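Local atomic coordinates of dITP/XTP pyrophosphatase (Staphylococcus aureus, PDB entry 4BNQ), a protein that probably hydrolyses non-canonical purine nucleoside triphosphates such as XTP, dITP and ITP to monophosphates and diphosphate, clearing them from the nucleotide pool. Residues A[30-35]-A[58-63]; A[48-53]-A[126-131]; A[141-146]-A[152-157]; A[158-163]-A[173-178]. All blocks are in the same frame, centred on the assembly; numbering follows the deposited sequence.

Interaction 1: A[30-35]-A[58-63]; sequences SELIPD and KALNKT
The C-terminal end of helix 45-60 meets the end of the short, weakly bonded helix 29-32 and the residue after it, and Leu60 is the side chain that receives both Leu32 and Ile33. The two backbones stay well apart: the nearest CA atoms, those of Leu32 and Leu60, are 8.9 Å from each other. Side-chain tips bridge this distance. Methyl CD1 of Leu32 lies 4.0 Å from CD1 of Leu60, and the two leucines cross obliquely. Ile33 comes in beside them on the same leucine, its CD1 4.4 Å from Leu60 CG. The Ile33 chain is stretched out, with CD1 anti to CA (chi2 178°), which extends that methyl toward Leu60. Just past Leu60 the helix ends, and Asn61 takes a positive phi of 55°. On the other segment, Ser30 OG is hydrogen-bonded to Gln11 NE2, a residue of the predicted substrate-binding site. This ties helix 29-32 to the start of helix 11-20. No hydrogen bond joins the two segments. The contact rests on a few aliphatic carbons at the protein surface, so it is small and apolar; with no directional bond it probably constrains orientation little.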
loop_
_atom_site.group_PDB
_atom_site.type_symbol
_atom_site.label_atom_id
_atom_site.label_comp_id
_atom_site.label_asym_id
_atom_site.label_seq_id
_atom_site.Cartn_x
_atom_site.Cartn_y
_atom_site.Cartn_z
ATOM N N SER A 30 -2.970 -27.469 -0.381
ATOM C CA SER A 30 -2.352 -28.792 -0.235
ATOM C C SER A 30 -3.072 -29.677 0.782
ATOM O O SER A 30 -2.933 -30.898 0.752
ATOM C CB SER A 30 -0.851 -28.687 0.067
ATOM O OG SER A 30 -0.600 -27.888 1.208
ATOM N N GLU A 31 -3.848 -29.070 1.678
ATOM C CA GLU A 31 -4.626 -29.847 2.628
ATOM C C GLU A 31 -5.841 -30.498 1.974
ATOM O O GLU A 31 -6.267 -31.577 2.375
ATOM C CB GLU A 31 -5.078 -28.962 3.790
ATOM C CG GLU A 31 -3.963 -28.539 4.740
ATOM C CD GLU A 31 -4.469 -27.671 5.892
ATOM O OE1 GLU A 31 -5.248 -28.168 6.741
ATOM O OE2 GLU A 31 -4.091 -26.481 5.946
ATOM N N LEU A 32 -6.406 -29.820 0.979
ATOM C CA LEU A 32 -7.634 -30.255 0.321
ATOM C C LEU A 32 -7.369 -30.981 -1.009
ATOM O O LEU A 32 -8.033 -31.966 -1.343
ATOM C CB LEU A 32 -8.518 -29.043 0.067
ATOM C CG LEU A 32 -8.830 -28.208 1.317
ATOM C CD1 LEU A 32 -9.795 -27.094 0.981
ATOM C CD2 LEU A 32 -9.432 -29.099 2.422
ATOM N N ILE A 33 -6.404 -30.471 -1.773
ATOM C CA ILE A 33 -6.020 -31.067 -3.047
ATOM C C ILE A 33 -4.500 -31.094 -3.118
ATOM O O ILE A 33 -3.881 -30.186 -3.694
ATOM C CB ILE A 33 -6.520 -30.234 -4.250
ATOM C CG1 ILE A 33 -7.991 -29.823 -4.093
ATOM C CG2 ILE A 33 -6.293 -31.000 -5.566
ATOM C CD1 ILE A 33 -8.479 -28.956 -5.235
ATOM N N PRO A 34 -3.891 -32.128 -2.511
ATOM C CA PRO A 34 -2.432 -32.268 -2.398
ATOM C C PRO A 34 -1.710 -32.174 -3.752
ATOM O O PRO A 34 -0.541 -31.751 -3.822
ATOM C CB PRO A 34 -2.267 -33.674 -1.798
ATOM C CG PRO A 34 -3.555 -33.905 -1.027
ATOM C CD PRO A 34 -4.601 -33.276 -1.911
ATOM N N ASP A 35 -2.398 -32.549 -4.824
ATOM C CA ASP A 35 -1.788 -32.477 -6.144
ATOM C C ASP A 35 -2.410 -31.422 -7.042
ATOM O O ASP A 35 -2.385 -31.548 -8.267
ATOM C CB ASP A 35 -1.805 -33.848 -6.817
ATOM C CG ASP A 35 -0.940 -34.855 -6.078
ATOM O OD1 ASP A 35 0.247 -34.540 -5.782
ATOM O OD2 ASP A 35 -1.456 -35.948 -5.772
ATOM N N LYS A 58 -14.270 -23.739 -8.500
ATOM C CA LYS A 58 -15.151 -24.642 -9.236
ATOM C C LYS A 58 -15.071 -26.090 -8.741
ATOM O O LYS A 58 -16.088 -26.782 -8.660
ATOM C CB LYS A 58 -14.870 -24.578 -10.744
ATOM C CG LYS A 58 -15.412 -23.323 -11.440
ATOM C CD LYS A 58 -14.986 -23.323 -12.917
ATOM C CE LYS A 58 -15.453 -22.070 -13.657
ATOM N NZ LYS A 58 -15.036 -20.808 -12.979
ATOM N N ALA A 59 -13.868 -26.557 -8.418
ATOM C CA ALA A 59 -13.717 -27.945 -7.975
ATOM C C ALA A 59 -14.221 -28.188 -6.539
ATOM O O ALA A 59 -14.526 -29.318 -6.180
ATOM C CB ALA A 59 -12.272 -28.400 -8.114
ATOM N N LEU A 60 -14.298 -27.129 -5.730
ATOM C CA LEU A 60 -14.616 -27.261 -4.306
ATOM C C LEU A 60 -15.967 -26.655 -3.968
ATOM O O LEU A 60 -16.513 -26.905 -2.893
ATOM C CB LEU A 60 -13.523 -26.610 -3.439
ATOM C CG LEU A 60 -12.149 -27.293 -3.444
ATOM C CD1 LEU A 60 -11.113 -26.473 -2.713
ATOM C CD2 LEU A 60 -12.230 -28.684 -2.832
ATOM N N ASN A 61 -16.502 -25.865 -4.895
ATOM C CA ASN A 61 -17.757 -25.151 -4.682
ATOM C C ASN A 61 -17.704 -24.298 -3.410
ATOM O O ASN A 61 -18.664 -24.250 -2.637
ATOM C CB ASN A 61 -18.943 -26.121 -4.650
ATOM C CG ASN A 61 -20.273 -25.421 -4.849
ATOM O OD1 ASN A 61 -20.337 -24.311 -5.380
ATOM N ND2 ASN A 61 -21.340 -26.065 -4.416
ATOM N N LYS A 62 -16.562 -23.632 -3.228
ATOM C CA LYS A 62 -16.289 -22.723 -2.116
ATOM C C LYS A 62 -15.669 -21.446 -2.671
ATOM O O LYS A 62 -15.063 -21.449 -3.751
ATOM C CB LYS A 62 -15.218 -23.310 -1.171
ATOM C CG LYS A 62 -15.589 -24.495 -0.317
ATOM C CD LYS A 62 -14.594 -24.585 0.872
ATOM C CE LYS A 62 -15.218 -25.305 2.082
ATOM N NZ LYS A 62 -14.363 -25.288 3.311
ATOM N N THR A 63 -15.767 -20.371 -1.899
ATOM C CA THR A 63 -14.920 -19.206 -2.106
ATOM C C THR A 63 -13.455 -19.514 -1.731
ATOM O O THR A 63 -13.180 -20.115 -0.689
ATOM C CB THR A 63 -15.411 -18.019 -1.273
ATOM O OG1 THR A 63 -16.673 -17.583 -1.785
ATOM C CG2 THR A 63 -14.412 -16.864 -1.348
#

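Interaction 2: A[48-53]-A[126-131]; sequences NAILKS and METKVF. With PO4 (phosphate ion), chain C.
Ile50 of helix 45-60 makes the apolar contact, reaching Val130 and Thr128 on strand 126-139. Its CG1 lies 3.8 Å from Val130 CG1 and 4.1 Å from Thr128 CG2. The terminal CD1 of Ile50 extends the contact, 4.0 Å from Val130 CG1. Thr128 offers its methyl because CG2 stands anti to the backbone N, with OG1 beside that N (chi1 -65°). The same CG2 is 4.2 Å from Ser53 OG. Thr128 and Val130 point toward the helix. Lys129 between them points away and forms a salt bridge with Glu190 of the second subunit. The axes of segments 48-53 and 126-131 run at 138° to each other and approach to 9.5 Å.

Polar groups turn to other partners. Ser53 OG is hydrogen-bonded to Ser120 and Ser122, and Thr128 OG1 to Glu54 and Ser122. Lys52 belongs to another side of the helix, toward the active site. Its NZ has a salt bridge with Asp68, the predicted proton acceptor, and donates to a bound phosphate, probably from the crystallisation liquor, that Ser8, Asn9 and Lys13 also hold. The modelled Lys52 NZ to phosphate O3 distance of 2.4 Å is very short and doubtful. The chemistry thus divides the helix: aliphatic carbons pack it against the sheet, while its lysine faces the anion in the predicted substrate site.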
loop_
_atom_site.group_PDB
_atom_site.type_symbol
_atom_site.label_atom_id
_atom_site.label_comp_id
_atom_site.label_asym_id
_atom_site.label_seq_id
_atom_site.Cartn_x
_atom_site.Cartn_y
_atom_site.Cartn_z
ATOM N N ASN A 48 -2.755 -15.249 -14.100
ATOM C CA ASN A 48 -2.345 -16.480 -13.433
ATOM C C ASN A 48 -3.098 -16.700 -12.117
ATOM O O ASN A 48 -3.499 -17.820 -11.814
ATOM C CB ASN A 48 -0.832 -16.506 -13.231
ATOM C CG ASN A 48 -0.097 -16.832 -14.506
ATOM O OD1 ASN A 48 -0.633 -17.518 -15.377
ATOM N ND2 ASN A 48 1.133 -16.344 -14.630
ATOM N N ALA A 49 -3.299 -15.626 -11.351
ATOM C CA ALA A 49 -4.052 -15.710 -10.097
ATOM C C ALA A 49 -5.520 -16.114 -10.328
ATOM O O ALA A 49 -6.053 -16.965 -9.626
ATOM C CB ALA A 49 -3.976 -14.389 -9.347
ATOM N N ILE A 50 -6.161 -15.497 -11.313
ATOM C CA ILE A 50 -7.534 -15.827 -11.667
ATOM C C ILE A 50 -7.678 -17.302 -12.052
ATOM O O ILE A 50 -8.634 -17.972 -11.654
ATOM C CB ILE A 50 -8.026 -14.946 -12.834
ATOM C CG1 ILE A 50 -8.198 -13.495 -12.365
ATOM C CG2 ILE A 50 -9.335 -15.490 -13.404
ATOM C CD1 ILE A 50 -8.659 -12.536 -13.461
ATOM N N LEU A 51 -6.729 -17.816 -12.820
ATOM C CA LEU A 51 -6.805 -19.207 -13.237
ATOM C C LEU A 51 -6.759 -20.106 -11.999
ATOM O O LEU A 51 -7.501 -21.080 -11.897
ATOM C CB LEU A 51 -5.668 -19.554 -14.224
ATOM C CG LEU A 51 -5.720 -18.977 -15.648
ATOM C CD1 LEU A 51 -4.356 -19.103 -16.330
ATOM C CD2 LEU A 51 -6.773 -19.682 -16.489
ATOM N N LYS A 52 -5.908 -19.774 -11.039
ATOM C CA LYS A 52 -5.803 -20.633 -9.862
ATOM C C LYS A 52 -7.036 -20.556 -8.971
ATOM O O LYS A 52 -7.561 -21.595 -8.569
ATOM C CB LYS A 52 -4.494 -20.386 -9.092
ATOM C CG LYS A 52 -3.241 -20.913 -9.851
ATOM C CD LYS A 52 -1.917 -20.571 -9.151
ATOM C CE LYS A 52 -1.616 -19.080 -9.224
ATOM N NZ LYS A 52 -0.209 -18.774 -8.853
ATOM N N SER A 53 -7.521 -19.344 -8.684
ATOM C CA SER A 53 -8.660 -19.205 -7.773
ATOM C C SER A 53 -9.934 -19.789 -8.370
ATOM O O SER A 53 -10.685 -20.486 -7.680
ATOM C CB SER A 53 -8.893 -17.746 -7.370
ATOM O OG SER A 53 -9.181 -16.973 -8.510
ATOM N N MET A 126 -20.019 -15.003 -6.681
ATOM C CA MET A 126 -19.431 -13.701 -7.003
ATOM C C MET A 126 -18.650 -13.832 -8.294
ATOM O O MET A 126 -18.195 -14.925 -8.630
ATOM C CB MET A 126 -18.482 -13.265 -5.898
ATOM C CG MET A 126 -17.313 -14.231 -5.721
ATOM S SD MET A 126 -16.246 -13.827 -4.337
ATOM C CE MET A 126 -15.696 -12.198 -4.848
ATOM N N GLU A 127 -18.520 -12.735 -9.034
ATOM C CA GLU A 127 -17.538 -12.672 -10.110
ATOM C C GLU A 127 -16.165 -12.584 -9.469
ATOM O O GLU A 127 -16.017 -12.042 -8.373
ATOM C CB GLU A 127 -17.755 -11.440 -10.980
ATOM C CG GLU A 127 -18.944 -11.545 -11.911
ATOM C CD GLU A 127 -19.096 -10.316 -12.787
ATOM O OE1 GLU A 127 -18.141 -9.506 -12.854
ATOM O OE2 GLU A 127 -20.170 -10.157 -13.406
ATOM N N THR A 128 -15.157 -13.113 -10.143
ATOM C CA THR A 128 -13.818 -13.076 -9.586
ATOM C C THR A 128 -13.331 -11.647 -9.397
ATOM O O THR A 128 -13.539 -10.790 -10.262
ATOM C CB THR A 128 -12.841 -13.835 -10.462
ATOM O OG1 THR A 128 -13.208 -15.224 -10.465
ATOM C CG2 THR A 128 -11.429 -13.679 -9.921
ATOM N N LYS A 129 -12.687 -11.385 -8.261
ATOM C CA LYS A 129 -12.154 -10.057 -7.994
ATOM C C LYS A 129 -10.642 -10.107 -7.682
ATOM O O LYS A 129 -10.172 -11.024 -6.994
ATOM C CB LYS A 129 -12.967 -9.394 -6.874
ATOM C CG LYS A 129 -12.691 -7.909 -6.725
ATOM C CD LYS A 129 -12.611 -7.185 -8.081
ATOM C CE LYS A 129 -11.947 -5.802 -7.929
ATOM N NZ LYS A 129 -12.634 -4.918 -6.935
ATOM N N VAL A 130 -9.885 -9.140 -8.212
ATOM C CA VAL A 130 -8.426 -9.113 -8.059
ATOM C C VAL A 130 -7.921 -7.881 -7.306
ATOM O O VAL A 130 -8.497 -6.797 -7.423
ATOM C CB VAL A 130 -7.706 -9.166 -9.425
ATOM C CG1 VAL A 130 -8.027 -10.460 -10.127
ATOM C CG2 VAL A 130 -8.110 -7.970 -10.292
ATOM N N PHE A 131 -6.832 -8.052 -6.551
ATOM C CA PHE A 131 -6.227 -6.961 -5.785
ATOM C C PHE A 131 -4.700 -6.993 -5.880
ATOM O O PHE A 131 -4.085 -8.046 -5.689
ATOM C CB PHE A 131 -6.626 -7.066 -4.319
ATOM C CG PHE A 131 -8.099 -7.239 -4.101
ATOM C CD1 PHE A 131 -8.685 -8.496 -4.152
ATOM C CD2 PHE A 131 -8.902 -6.150 -3.838
ATOM C CE1 PHE A 131 -10.042 -8.653 -3.935
ATOM C CE2 PHE A 131 -10.264 -6.311 -3.631
ATOM C CZ PHE A 131 -10.831 -7.551 -3.676
HETATM P P PO4 C . 1.554 -20.861 -6.518
HETATM O O1 PO4 C . 0.836 -19.858 -5.612
HETATM O O2 PO4 C . 3.048 -20.708 -6.355
HETATM O O3 PO4 C . 1.186 -20.563 -7.960
HETATM O O4 PO4 C . 1.141 -22.264 -6.175
#

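Interaction 3: A[141-146]-A[152-157]; sequences DGKYGE and DPIFYV
The backbones of Tyr144 and Pro153 are joined by one nearly straight hydrogen bond, Tyr144 N to Pro153 O, 2.9 Å long with 171° at the hydrogen. The N-H arrives tilted 20° from the carbonyl plane. The same oxygen receives a CA-H...O contact from Lys143, with CA 3.5 Å from Pro153 O. Side chains pack beside this bond. Lys143 and Pro153 lie side by side and point the same way. Lys143 CB is 3.9 Å from Pro153 CB, and the chain bends at chi3 (60°), which brings CE back to 4.0 Å from Pro153 CB. Beyond the bend, NZ forms a salt bridge with Glu95. Ile154 lies across the lysine, its CG2 4.0 Å from Lys143 CG. Within segment 141-146, Tyr144 OH donates to the syn lone pair of Asp141 OD1 at 2.6 Å, and that oxygen lies in the ring plane. Ile98 of helix 94-104 packs against Lys143, Pro153 and Ile154. The arrangement is a long loop between two neighbouring antiparallel strands, 126-139 and 155-157, pinned near its base. The loop carries Phe149 to Asp152, predicted to bind substrate, and Asp152 pairs with Lys172 of the same predicted site.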
loop_
_atom_site.group_PDB
_atom_site.type_symbol
_atom_site.label_atom_id
_atom_site.label_comp_id
_atom_site.label_asym_id
_atom_site.label_seq_id
_atom_site.Cartn_x
_atom_site.Cartn_y
_atom_site.Cartn_z
ATOM N N ASP A 141 23.827 -7.401 -3.283
ATOM C CA ASP A 141 24.960 -8.026 -3.960
ATOM C C ASP A 141 25.144 -9.482 -3.524
ATOM O O ASP A 141 26.156 -10.102 -3.821
ATOM C CB ASP A 141 26.246 -7.230 -3.709
ATOM C CG ASP A 141 26.624 -7.185 -2.251
ATOM O OD1 ASP A 141 25.862 -7.706 -1.417
ATOM O OD2 ASP A 141 27.687 -6.621 -1.918
ATOM N N GLY A 142 24.161 -10.035 -2.824
ATOM C CA GLY A 142 24.299 -11.394 -2.325
ATOM C C GLY A 142 23.136 -11.766 -1.437
ATOM O O GLY A 142 22.176 -11.001 -1.320
ATOM N N LYS A 143 23.199 -12.938 -0.813
ATOM C CA LYS A 143 22.072 -13.402 -0.011
ATOM C C LYS A 143 22.281 -13.028 1.449
ATOM O O LYS A 143 23.318 -13.358 2.035
ATOM C CB LYS A 143 21.905 -14.915 -0.171
ATOM C CG LYS A 143 21.763 -15.356 -1.632
ATOM C CD LYS A 143 21.599 -16.839 -1.745
ATOM C CE LYS A 143 20.367 -17.292 -1.005
ATOM N NZ LYS A 143 20.303 -18.781 -0.940
ATOM N N TYR A 144 21.316 -12.320 2.033
ATOM C CA TYR A 144 21.417 -11.927 3.443
ATOM C C TYR A 144 20.181 -12.372 4.211
ATOM O O TYR A 144 19.056 -12.114 3.778
ATOM C CB TYR A 144 21.560 -10.403 3.588
ATOM C CG TYR A 144 22.774 -9.771 2.928
ATOM C CD1 TYR A 144 22.824 -9.573 1.553
ATOM C CD2 TYR A 144 23.850 -9.336 3.683
ATOM C CE1 TYR A 144 23.930 -8.983 0.944
ATOM C CE2 TYR A 144 24.960 -8.741 3.082
ATOM C CZ TYR A 144 24.990 -8.563 1.715
ATOM O OH TYR A 144 26.086 -7.972 1.116
ATOM N N GLY A 145 20.375 -13.011 5.360
ATOM C CA GLY A 145 19.250 -13.539 6.127
ATOM C C GLY A 145 18.825 -14.886 5.586
ATOM O O GLY A 145 19.328 -15.320 4.544
ATOM N N GLU A 146 17.907 -15.559 6.272
ATOM C CA GLU A 146 17.463 -16.872 5.805
ATOM C C GLU A 146 15.983 -17.147 6.086
ATOM O O GLU A 146 15.529 -18.258 5.894
ATOM C CB GLU A 146 18.323 -17.972 6.428
ATOM C CG GLU A 146 18.073 -18.125 7.909
ATOM C CD GLU A 146 18.991 -19.130 8.568
ATOM O OE1 GLU A 146 19.104 -20.274 8.072
ATOM O OE2 GLU A 146 19.590 -18.780 9.603
ATOM N N ASP A 152 13.482 -13.524 -1.398
ATOM C CA ASP A 152 13.645 -12.794 -0.140
ATOM C C ASP A 152 15.103 -12.440 0.247
ATOM O O ASP A 152 15.369 -11.302 0.645
ATOM C CB ASP A 152 12.917 -13.517 1.000
ATOM C CG ASP A 152 11.415 -13.364 0.907
ATOM O OD1 ASP A 152 10.977 -12.638 -0.014
ATOM O OD2 ASP A 152 10.668 -13.944 1.749
ATOM N N PRO A 153 16.054 -13.395 0.111
ATOM C CA PRO A 153 17.400 -13.072 0.614
ATOM C C PRO A 153 18.171 -12.009 -0.179
ATOM O O PRO A 153 19.196 -11.517 0.301
ATOM C CB PRO A 153 18.135 -14.413 0.546
ATOM C CG PRO A 153 17.037 -15.457 0.508
ATOM C CD PRO A 153 15.948 -14.814 -0.287
ATOM N N ILE A 154 17.707 -11.655 -1.371
ATOM C CA ILE A 154 18.415 -10.633 -2.140
ATOM C C ILE A 154 17.574 -9.386 -2.364
ATOM O O ILE A 154 17.980 -8.478 -3.083
ATOM C CB ILE A 154 18.898 -11.162 -3.508
ATOM C CG1 ILE A 154 17.715 -11.396 -4.435
ATOM C CG2 ILE A 154 19.720 -12.422 -3.333
ATOM C CD1 ILE A 154 18.108 -11.851 -5.847
ATOM N N PHE A 155 16.392 -9.340 -1.764
ATOM C CA PHE A 155 15.559 -8.158 -1.911
ATOM C C PHE A 155 15.758 -7.203 -0.718
ATOM O O PHE A 155 15.154 -7.370 0.350
ATOM C CB PHE A 155 14.082 -8.538 -2.066
ATOM C CG PHE A 155 13.212 -7.401 -2.552
ATOM C CD1 PHE A 155 13.012 -7.189 -3.913
ATOM C CD2 PHE A 155 12.599 -6.544 -1.654
ATOM C CE1 PHE A 155 12.214 -6.137 -4.364
ATOM C CE2 PHE A 155 11.798 -5.494 -2.099
ATOM C CZ PHE A 155 11.610 -5.290 -3.456
ATOM N N TYR A 156 16.603 -6.195 -0.929
ATOM C CA TYR A 156 16.987 -5.240 0.097
ATOM C C TYR A 156 15.930 -4.152 0.164
ATOM O O TYR A 156 15.520 -3.598 -0.865
ATOM C CB TYR A 156 18.367 -4.655 -0.234
ATOM C CG TYR A 156 18.815 -3.557 0.692
ATOM C CD1 TYR A 156 19.363 -3.849 1.930
ATOM C CD2 TYR A 156 18.703 -2.229 0.321
ATOM C CE1 TYR A 156 19.768 -2.838 2.790
ATOM C CE2 TYR A 156 19.113 -1.207 1.168
ATOM C CZ TYR A 156 19.642 -1.521 2.400
ATOM O OH TYR A 156 20.059 -0.525 3.239
ATOM N N VAL A 157 15.468 -3.864 1.373
ATOM C CA VAL A 157 14.428 -2.856 1.563
ATOM C C VAL A 157 15.024 -1.635 2.255
ATOM O O VAL A 157 15.220 -1.670 3.474
ATOM C CB VAL A 157 13.271 -3.406 2.427
ATOM C CG1 VAL A 157 12.161 -2.383 2.541
ATOM C CG2 VAL A 157 12.724 -4.718 1.829
#

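Interaction 4: A[158-163]-A[173-178]; sequences PKLDKT and GQISHR. With PO4 (phosphate ion), chain E.
No ring or other flat group takes part where Leu160 and Ile175 meet; the flat side chain nearby is His177, whose ring is stacked with that of Phe115. Segment 158-163 holds the turn and the start of the second strand of a beta hairpin joining strands 155-157 and 162-163. It has a G1 beta bulge, in which Asp161 and Lys162 both face Val157. Asp161 takes a positive phi of 47°, and its N is bonded to Pro158 O at 3.0 Å. Leu160 reaches from this turn toward Ile175, tip to tip. CD2 of Leu160 is 4.0 Å from both CD1 and CG1 of Ile175. Ile175 holds CG1 between its backbone N and carbonyl carbon (chi1 60°), which directs that branch at the leucine. Leu167 packs on Leu160 and Met164 on Ile175.

Lys159 makes the polar side of the contact. Its NZ donates to O4 of a bound phosphate at 2.9 Å. Ser136 of this chain and Ser136 of the second subunit hold the same ion, so it sits at the dimer interface. It probably came from the crystallisation liquor. Past Ile175, Ser176 caps helix 177-191, which carries the predicted substrate-binding residues His177 and Arg178. One water spans the segments: it donates to Ile175 O at 2.9 Å and weakly accepts from Lys159 NZ at 2.9 Å.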
loop_
_atom_site.group_PDB
_atom_site.type_symbol
_atom_site.label_atom_id
_atom_site.label_comp_id
_atom_site.label_asym_id
_atom_site.label_seq_id
_atom_site.Cartn_x
_atom_site.Cartn_y
_atom_site.Cartn_z
ATOM N N PRO A 158 15.313 -0.565 1.481
ATOM C CA PRO A 158 15.993 0.636 1.987
ATOM C C PRO A 158 15.324 1.217 3.234
ATOM O O PRO A 158 16.038 1.497 4.195
ATOM C CB PRO A 158 15.900 1.621 0.811
ATOM C CG PRO A 158 15.840 0.742 -0.395
ATOM C CD PRO A 158 14.954 -0.414 0.057
ATOM N N LYS A 159 13.996 1.361 3.213
ATOM C CA LYS A 159 13.175 1.732 4.381
ATOM C C LYS A 159 13.616 1.072 5.660
ATOM O O LYS A 159 13.429 1.614 6.737
ATOM C CB LYS A 159 11.762 1.174 4.195
ATOM C CG LYS A 159 10.774 2.054 3.529
ATOM C CD LYS A 159 9.355 1.581 3.853
ATOM C CE LYS A 159 9.040 0.221 3.298
ATOM N NZ LYS A 159 7.590 0.119 3.010
ATOM N N LEU A 160 14.118 -0.152 5.556
ATOM C CA LEU A 160 14.339 -0.952 6.753
ATOM C C LEU A 160 15.816 -1.242 6.929
ATOM O O LEU A 160 16.224 -1.809 7.932
ATOM C CB LEU A 160 13.544 -2.258 6.664
ATOM C CG LEU A 160 12.174 -2.378 7.355
ATOM C CD1 LEU A 160 11.411 -1.101 7.282
ATOM C CD2 LEU A 160 11.355 -3.481 6.716
ATOM N N ASP A 161 16.607 -0.834 5.940
ATOM C CA ASP A 161 18.016 -1.237 5.828
ATOM C C ASP A 161 18.204 -2.755 6.040
ATOM O O ASP A 161 19.128 -3.183 6.729
ATOM C CB ASP A 161 18.887 -0.437 6.811
ATOM C CG ASP A 161 20.364 -0.611 6.544
ATOM O OD1 ASP A 161 20.722 -0.996 5.414
ATOM O OD2 ASP A 161 21.176 -0.371 7.457
ATOM N N LYS A 162 17.318 -3.560 5.453
ATOM C CA LYS A 162 17.380 -5.018 5.586
ATOM C C LYS A 162 16.840 -5.681 4.327
ATOM O O LYS A 162 16.077 -5.065 3.581
ATOM C CB LYS A 162 16.569 -5.493 6.800
ATOM C CG LYS A 162 17.223 -5.239 8.159
ATOM C CD LYS A 162 16.451 -5.931 9.270
ATOM C CE LYS A 162 16.749 -5.318 10.635
ATOM N NZ LYS A 162 18.208 -5.178 10.854
ATOM N N THR A 163 17.243 -6.923 4.072
ATOM C CA THR A 163 16.582 -7.688 3.020
ATOM C C THR A 163 15.317 -8.316 3.589
ATOM O O THR A 163 15.205 -8.496 4.797
ATOM C CB THR A 163 17.447 -8.812 2.441
ATOM O OG1 THR A 163 17.649 -9.820 3.442
ATOM C CG2 THR A 163 18.796 -8.282 1.933
ATOM N N GLY A 173 5.344 -9.302 7.358
ATOM C CA GLY A 173 3.907 -9.168 7.236
ATOM C C GLY A 173 3.354 -7.762 7.394
ATOM O O GLY A 173 2.188 -7.524 7.101
ATOM N N GLN A 174 4.170 -6.831 7.865
ATOM C CA GLN A 174 3.727 -5.453 8.014
ATOM C C GLN A 174 3.947 -4.676 6.720
ATOM O O GLN A 174 3.299 -3.654 6.487
ATOM C CB GLN A 174 4.514 -4.763 9.138
ATOM C CG GLN A 174 4.264 -5.299 10.545
ATOM C CD GLN A 174 2.814 -5.166 10.976
ATOM O OE1 GLN A 174 2.362 -4.083 11.365
ATOM N NE2 GLN A 174 2.069 -6.269 10.899
ATOM N N ILE A 175 4.887 -5.133 5.891
ATOM C CA ILE A 175 5.324 -4.314 4.761
ATOM C C ILE A 175 5.400 -4.985 3.394
ATOM O O ILE A 175 5.697 -4.319 2.412
ATOM C CB ILE A 175 6.686 -3.640 5.047
ATOM C CG1 ILE A 175 7.759 -4.691 5.315
ATOM C CG2 ILE A 175 6.573 -2.646 6.217
ATOM C CD1 ILE A 175 8.673 -4.907 4.141
ATOM N N SER A 176 5.133 -6.280 3.313
ATOM C CA SER A 176 5.330 -6.969 2.046
ATOM C C SER A 176 4.279 -6.556 1.025
ATOM O O SER A 176 3.228 -6.017 1.375
ATOM C CB SER A 176 5.289 -8.487 2.234
ATOM O OG SER A 176 3.945 -8.922 2.441
ATOM N N HIS A 177 4.587 -6.816 -0.239
ATOM C CA HIS A 177 3.661 -6.662 -1.353
ATOM C C HIS A 177 2.370 -7.468 -1.140
ATOM O O HIS A 177 1.280 -7.047 -1.545
ATOM C CB HIS A 177 4.357 -7.087 -2.654
ATOM C CG HIS A 177 4.980 -8.449 -2.602
ATOM N ND1 HIS A 177 5.921 -8.798 -1.634
ATOM C CD2 HIS A 177 4.818 -9.532 -3.367
ATOM C CE1 HIS A 177 6.285 -10.045 -1.830
ATOM N NE2 HIS A 177 5.649 -10.523 -2.879
ATOM N N ARG A 178 2.508 -8.620 -0.500
ATOM C CA ARG A 178 1.371 -9.478 -0.212
ATOM C C ARG A 178 0.531 -8.865 0.916
ATOM O O ARG A 178 -0.684 -8.929 0.877
ATOM C CB ARG A 178 1.860 -10.874 0.159
ATOM C CG ARG A 178 0.777 -11.929 0.347
ATOM C CD ARG A 178 1.279 -13.332 -0.078
ATOM N NE ARG A 178 2.712 -13.459 0.076
ATOM C CZ ARG A 178 3.573 -13.678 -0.908
ATOM N NH1 ARG A 178 3.167 -13.851 -2.164
ATOM N NH2 ARG A 178 4.862 -13.724 -0.618
HETATM P P PO4 E . 7.330 1.814 -0.792
HETATM O O1 PO4 E . 6.366 2.909 -0.396
HETATM O O2 PO4 E . 8.338 2.387 -1.763
HETATM O O3 PO4 E . 6.613 0.667 -1.459
HETATM O O4 PO4 E . 8.041 1.315 0.451
HETATM O O HOH W 1 5.255 -1.412 2.237
#

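Overall arrangement
From the N terminus, interaction 1 opens first and closes a loop from helix 29-32 to the end of helix 45-60. Interaction 2 starts inside that loop, on the same helix, and closes far later on strand 126-139, so the two cross. Their nearest atoms are about 5 Å apart. Interactions 3 and 4 follow in series, and none is nested. They lie across the chain's centre from the first two. Interaction 3 closes the loop between strands 126-139 and 155-157. Interaction 4 joins the next turn to the end of helix 169-175, just before helix 177-191. These two touch where strands 155-157 and 162-163 pair. The antiparallel sheet links interactions 2, 3 and 4.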